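Local coordinates for Cro protein (PDB 3BD1) that probably acts as a prophage transcription factor, binding operator DNA through a helix-turn-helix domain, at residues Asn9-Val14 with Ala18-Val23; Asn2-Ala7 with Gly35-Glu40. All coordinates share one frame; numbering follows the deposited sequence. Where two conformers were deposited one is given.

Contact 1 (Asn9-Val14 with Ala18-Val23); sequences NKLGSV and AASLGV
Val14 and Ala18 meet through the backbone: Ala18 N donates to Val14 O over 2.8 Å at an N-H...O angle of 165°. This is an i to i+4 bond in the first turn of helix 14-21. The methyl group of Ala18 comes down beside the same oxygen, with CB 3.2 Å from Val14 O. The other touch is looser. Leu11, at the end of helix 3-11, reaches across with one branch: CG beside the backbone N (chi1 -83°) lets CD1 face Ser20, where it stands 4.1 Å from Ser20 CB. Ser20 was modelled in two conformers; this touch and the bond from its OG back to Leu17 O are those of the conformer described, so the fit of the hydroxyl is less certain.

Helix 14-21 is the first helix of what is probably the helix-turn-helix, with helix 25-34 following as the likely recognition helix. Gly12, at positive phi, turns the chain out of helix 3-11, and Ser13 N-caps the next helix through OG to Ala16 N. At the far end Gly22, also at positive phi, closes the helix in a Schellman motif, whose two bonds are Val23 N to Ala18 O at 3.0 Å and Gly22 N to Ala19 O at 3.2 Å. Beyond the chain, Leu11 and Ser20 pack on Leu11 and Ser20 of the second subunit.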
loop_
_atom_site.group_PDB
_atom_site.type_symbol
_atom_site.label_atom_id
_atom_site.label_comp_id
_atom_site.label_asym_id
_atom_site.label_seq_id
_atom_site.Cartn_x
_atom_site.Cartn_y
_atom_site.Cartn_z
ATOM N N ASN A 9 1.550 -2.917 3.374
ATOM C CA ASN A 9 0.887 -2.178 4.434
ATOM C C ASN A 9 1.676 -2.204 5.737
ATOM O O ASN A 9 1.647 -1.219 6.465
ATOM C CB ASN A 9 -0.533 -2.675 4.642
ATOM C CG ASN A 9 -1.475 -2.211 3.545
ATOM O OD1 ASN A 9 -1.206 -1.190 2.899
ATOM N ND2 ASN A 9 -2.568 -2.932 3.323
ATOM N N LYS A 10 2.396 -3.295 5.978
ATOM C CA LYS A 10 3.188 -3.384 7.218
ATOM C C LYS A 10 4.283 -2.337 7.215
ATOM O O LYS A 10 4.510 -1.678 8.239
ATOM C CB LYS A 10 3.752 -4.786 7.392
ATOM C CG LYS A 10 4.575 -4.944 8.627
ATOM C CD LYS A 10 3.692 -4.725 9.850
ATOM C CE LYS A 10 4.313 -5.311 11.095
ATOM N NZ LYS A 10 5.490 -4.501 11.445
ATOM N N LEU A 11 4.963 -2.209 6.082
ATOM C CA LEU A 11 5.985 -1.167 5.946
ATOM C C LEU A 11 5.390 0.232 5.761
ATOM O O LEU A 11 5.996 1.230 6.163
ATOM C CB LEU A 11 6.940 -1.511 4.808
ATOM C CG LEU A 11 8.094 -2.476 5.131
ATOM C CD1 LEU A 11 9.150 -1.764 5.998
ATOM C CD2 LEU A 11 7.614 -3.765 5.771
ATOM N N GLY A 12 4.213 0.279 5.139
ATOM C CA GLY A 12 3.444 1.476 4.995
ATOM C C GLY A 12 3.270 2.002 3.597
ATOM O O GLY A 12 2.321 2.725 3.289
ATOM N N SER A 13 4.202 1.633 2.741
ATOM C CA SER A 13 4.144 2.025 1.347
ATOM C C SER A 13 5.014 1.113 0.502
ATOM O O SER A 13 5.903 0.425 0.998
ATOM C CB SER A 13 4.641 3.458 1.168
ATOM O OG SER A 13 6.026 3.568 1.432
ATOM N N VAL A 14 4.762 1.128 -0.802
ATOM C CA VAL A 14 5.612 0.399 -1.735
ATOM C C VAL A 14 7.043 0.937 -1.624
ATOM O O VAL A 14 7.989 0.160 -1.660
ATOM C CB VAL A 14 5.039 0.479 -3.174
ATOM C CG1 VAL A 14 6.052 -0.094 -4.181
ATOM C CG2 VAL A 14 3.682 -0.210 -3.243
ATOM N N ALA A 18 10.138 -1.435 -0.733
ATOM C CA ALA A 18 11.214 -1.508 -1.719
ATOM C C ALA A 18 12.553 -1.172 -1.054
ATOM O O ALA A 18 13.544 -1.875 -1.253
ATOM C CB ALA A 18 10.898 -0.599 -2.886
ATOM N N ALA A 19 12.563 -0.101 -0.259
ATOM C CA ALA A 19 13.767 0.330 0.434
ATOM C C ALA A 19 14.273 -0.773 1.353
ATOM O O ALA A 19 15.461 -1.081 1.409
ATOM C CB ALA A 19 13.524 1.621 1.207
ATOM N N SER A 20 13.358 -1.383 2.104
ATOM C CA SER A 20 13.704 -2.422 3.062
ATOM C C SER A 20 14.295 -3.684 2.432
ATOM O O SER A 20 15.015 -4.448 3.092
ATOM C CB SER A 20 12.492 -2.817 3.907
ATOM O OG SER A 20 11.538 -3.611 3.213
ATOM N N LEU A 21 13.974 -3.899 1.161
ATOM C CA LEU A 21 14.458 -5.054 0.418
ATOM C C LEU A 21 15.615 -4.726 -0.521
ATOM O O LEU A 21 16.214 -5.635 -1.096
ATOM C CB LEU A 21 13.307 -5.659 -0.402
ATOM C CG LEU A 21 12.149 -6.198 0.421
ATOM C CD1 LEU A 21 11.008 -6.643 -0.524
ATOM C CD2 LEU A 21 12.561 -7.356 1.338
ATOM N N GLY A 22 15.919 -3.446 -0.688
ATOM C CA GLY A 22 16.952 -3.029 -1.645
ATOM C C GLY A 22 16.578 -3.282 -3.094
ATOM O O GLY A 22 17.444 -3.638 -3.919
ATOM N N VAL A 23 15.288 -3.109 -3.392
ATOM C CA VAL A 23 14.820 -3.254 -4.769
ATOM C C VAL A 23 14.141 -1.967 -5.226
ATOM O O VAL A 23 13.844 -1.076 -4.421
ATOM C CB VAL A 23 13.847 -4.453 -4.939
ATOM C CG1 VAL A 23 14.586 -5.726 -4.526
ATOM C CG2 VAL A 23 12.503 -4.234 -4.197
#

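Contact 2 (Asn2-Ala7 with Gly35-Glu40); sequences NAIDIA and GRVPAE
The shortest polar bond here, Ala7 N to Ala3 O at 2.9 Å, belongs to the opening turns of helix 3-11, which present Ile4 to Val37. Just before the helix, Asn2 is the N-cap: its OD1 accepts from Asp5 N over 3.0 Å with an N-H...O angle of 159°. The donor sits above the side-chain carbonyl plane, 43° out of it. Asp5 is tied in turn to Arg32 by a salt bridge, so the start of the helix is also linked to helix 25-34.

Across the contact everything is apolar or backbone. Ile4 CG1 comes within 3.4 Å of Val37 CG1, and Ile4 CD1 is 3.5 Å from the same methyl, both tighter than ordinary van der Waals contact between carbons. The two side chains run past each other in opposite directions. Val37 CG1 is the branch that touches both carbons of the isoleucine's longer arm. With CG1 beside its backbone N (chi1 -64°) and chi2 extended, that arm carries CD1 on to the loop after helix 25-34, 4.0 Å from Arg36 N. Gly35 ends helix 25-34 in a Schellman motif just before this point.

Trp31, Cys42, Ile45 and Leu58 also pack on Val37, so Ile4 and Val37 belong to the hydrophobic core of an all-helical fold, while the Gly35-Arg36 side lies at its surface. With no hydrogen bond spanning the two segments, their fit rests on close hydrocarbon packing, while the polar bonds fix the helix end on which Ile4 is mounted.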
loop_
_atom_site.group_PDB
_atom_site.type_symbol
_atom_site.label_atom_id
_atom_site.label_comp_id
_atom_site.label_asym_id
_atom_site.label_seq_id
_atom_site.Cartn_x
_atom_site.Cartn_y
_atom_site.Cartn_z
ATOM N N ASN A 2 -3.980 -11.359 0.254
ATOM C CA ASN A 2 -2.902 -10.924 -0.606
ATOM C C ASN A 2 -1.685 -10.605 0.248
ATOM O O ASN A 2 -1.575 -9.525 0.816
ATOM C CB ASN A 2 -3.317 -9.736 -1.459
ATOM C CG ASN A 2 -2.299 -9.391 -2.538
ATOM O OD1 ASN A 2 -1.114 -9.296 -2.262
ATOM N ND2 ASN A 2 -2.754 -9.178 -3.775
ATOM N N ALA A 3 -0.791 -11.585 0.330
ATOM C CA ALA A 3 0.359 -11.474 1.218
ATOM C C ALA A 3 1.230 -10.275 0.852
ATOM O O ALA A 3 1.830 -9.628 1.724
ATOM C CB ALA A 3 1.176 -12.772 1.149
ATOM N N ILE A 4 1.335 -9.990 -0.437
ATOM C CA ILE A 4 2.162 -8.862 -0.857
ATOM C C ILE A 4 1.594 -7.543 -0.346
ATOM O O ILE A 4 2.337 -6.659 0.094
ATOM C CB ILE A 4 2.363 -8.793 -2.387
ATOM C CG1 ILE A 4 3.140 -10.015 -2.888
ATOM C CG2 ILE A 4 3.066 -7.485 -2.776
ATOM C CD1 ILE A 4 3.194 -10.267 -4.404
ATOM N N ASP A 5 0.278 -7.412 -0.399
ATOM C CA ASP A 5 -0.377 -6.229 0.129
ATOM C C ASP A 5 -0.238 -6.114 1.641
ATOM O O ASP A 5 -0.043 -5.016 2.157
ATOM C CB ASP A 5 -1.843 -6.211 -0.261
ATOM C CG ASP A 5 -2.040 -5.924 -1.726
ATOM O OD1 ASP A 5 -1.184 -5.303 -2.384
ATOM O OD2 ASP A 5 -3.081 -6.326 -2.269
ATOM N N ILE A 6 -0.318 -7.234 2.357
ATOM C CA ILE A 6 -0.088 -7.190 3.801
ATOM C C ILE A 6 1.327 -6.688 4.060
ATOM O O ILE A 6 1.526 -5.871 4.969
ATOM C CB ILE A 6 -0.303 -8.562 4.459
ATOM C CG1 ILE A 6 -1.756 -9.029 4.267
ATOM C CG2 ILE A 6 0.074 -8.556 5.936
ATOM C CD1 ILE A 6 -2.053 -10.457 4.710
ATOM N N ALA A 7 2.300 -7.178 3.291
ATOM C CA ALA A 7 3.686 -6.715 3.446
ATOM C C ALA A 7 3.850 -5.226 3.159
ATOM O O ALA A 7 4.532 -4.476 3.879
ATOM C CB ALA A 7 4.616 -7.527 2.554
ATOM N N GLY A 35 1.379 -11.674 -8.996
ATOM C CA GLY A 35 0.938 -12.419 -7.815
ATOM C C GLY A 35 2.022 -13.321 -7.258
ATOM O O GLY A 35 1.745 -14.374 -6.691
ATOM N N ARG A 36 3.283 -12.934 -7.415
ATOM C CA ARG A 36 4.353 -13.845 -7.022
ATOM C C ARG A 36 5.642 -13.088 -6.733
ATOM O O ARG A 36 6.217 -12.469 -7.632
ATOM C CB ARG A 36 4.649 -14.824 -8.165
ATOM C CG ARG A 36 5.693 -15.897 -7.875
ATOM C CD ARG A 36 5.979 -16.781 -9.080
ATOM N NE ARG A 36 6.895 -16.184 -10.054
ATOM C CZ ARG A 36 6.563 -15.736 -11.264
ATOM N NH1 ARG A 36 5.315 -15.800 -11.712
ATOM N NH2 ARG A 36 7.495 -15.213 -12.051
ATOM N N VAL A 37 6.087 -13.172 -5.484
ATOM C CA VAL A 37 7.384 -12.645 -5.118
ATOM C C VAL A 37 8.424 -13.708 -5.472
ATOM O O VAL A 37 8.156 -14.910 -5.417
ATOM C CB VAL A 37 7.501 -12.199 -3.627
ATOM C CG1 VAL A 37 6.318 -11.305 -3.258
ATOM C CG2 VAL A 37 7.623 -13.306 -2.609
ATOM N N PRO A 38 9.633 -13.267 -5.823
ATOM C CA PRO A 38 10.715 -14.226 -6.046
ATOM C C PRO A 38 10.996 -15.087 -4.805
ATOM O O PRO A 38 10.972 -14.588 -3.680
ATOM C CB PRO A 38 11.917 -13.318 -6.324
ATOM C CG PRO A 38 11.371 -12.043 -6.773
ATOM C CD PRO A 38 10.076 -11.879 -6.023
ATOM N N ALA A 39 11.279 -16.373 -5.007
ATOM C CA ALA A 39 11.452 -17.305 -3.901
ATOM C C ALA A 39 12.596 -16.788 -3.031
ATOM O O ALA A 39 12.532 -16.910 -1.802
ATOM C CB ALA A 39 11.752 -18.745 -4.416
ATOM N N GLU A 40 13.632 -16.243 -3.663
ATOM C CA GLU A 40 14.831 -15.834 -2.926
ATOM C C GLU A 40 14.661 -14.549 -2.124
ATOM O O GLU A 40 15.596 -14.136 -1.407
ATOM C CB GLU A 40 16.013 -15.676 -3.867
ATOM C CG GLU A 40 15.933 -14.517 -4.828
ATOM C CD GLU A 40 15.204 -14.790 -6.126
ATOM O OE1 GLU A 40 15.423 -13.938 -7.014
ATOM O OE2 GLU A 40 14.458 -15.795 -6.250
#

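Starting at the N terminus, helix 3-11 serves both contacts: its opening turns enter contact 2 and its last turn enters contact 1. The centres of the two contacts are about 12 Å apart. Contact 1 closes a short loop, only three residues lying between its segments. The chain then runs through helix 25-34 before residues 35-40 return to the N-terminal turns, where contact 2 closes a much longer loop. Contact 1 is therefore nested inside contact 2, and the two do not cross. The end of helix 3-11 lies against the first helix of the probable helix-turn-helix, and its start packs on the loop that follows the second.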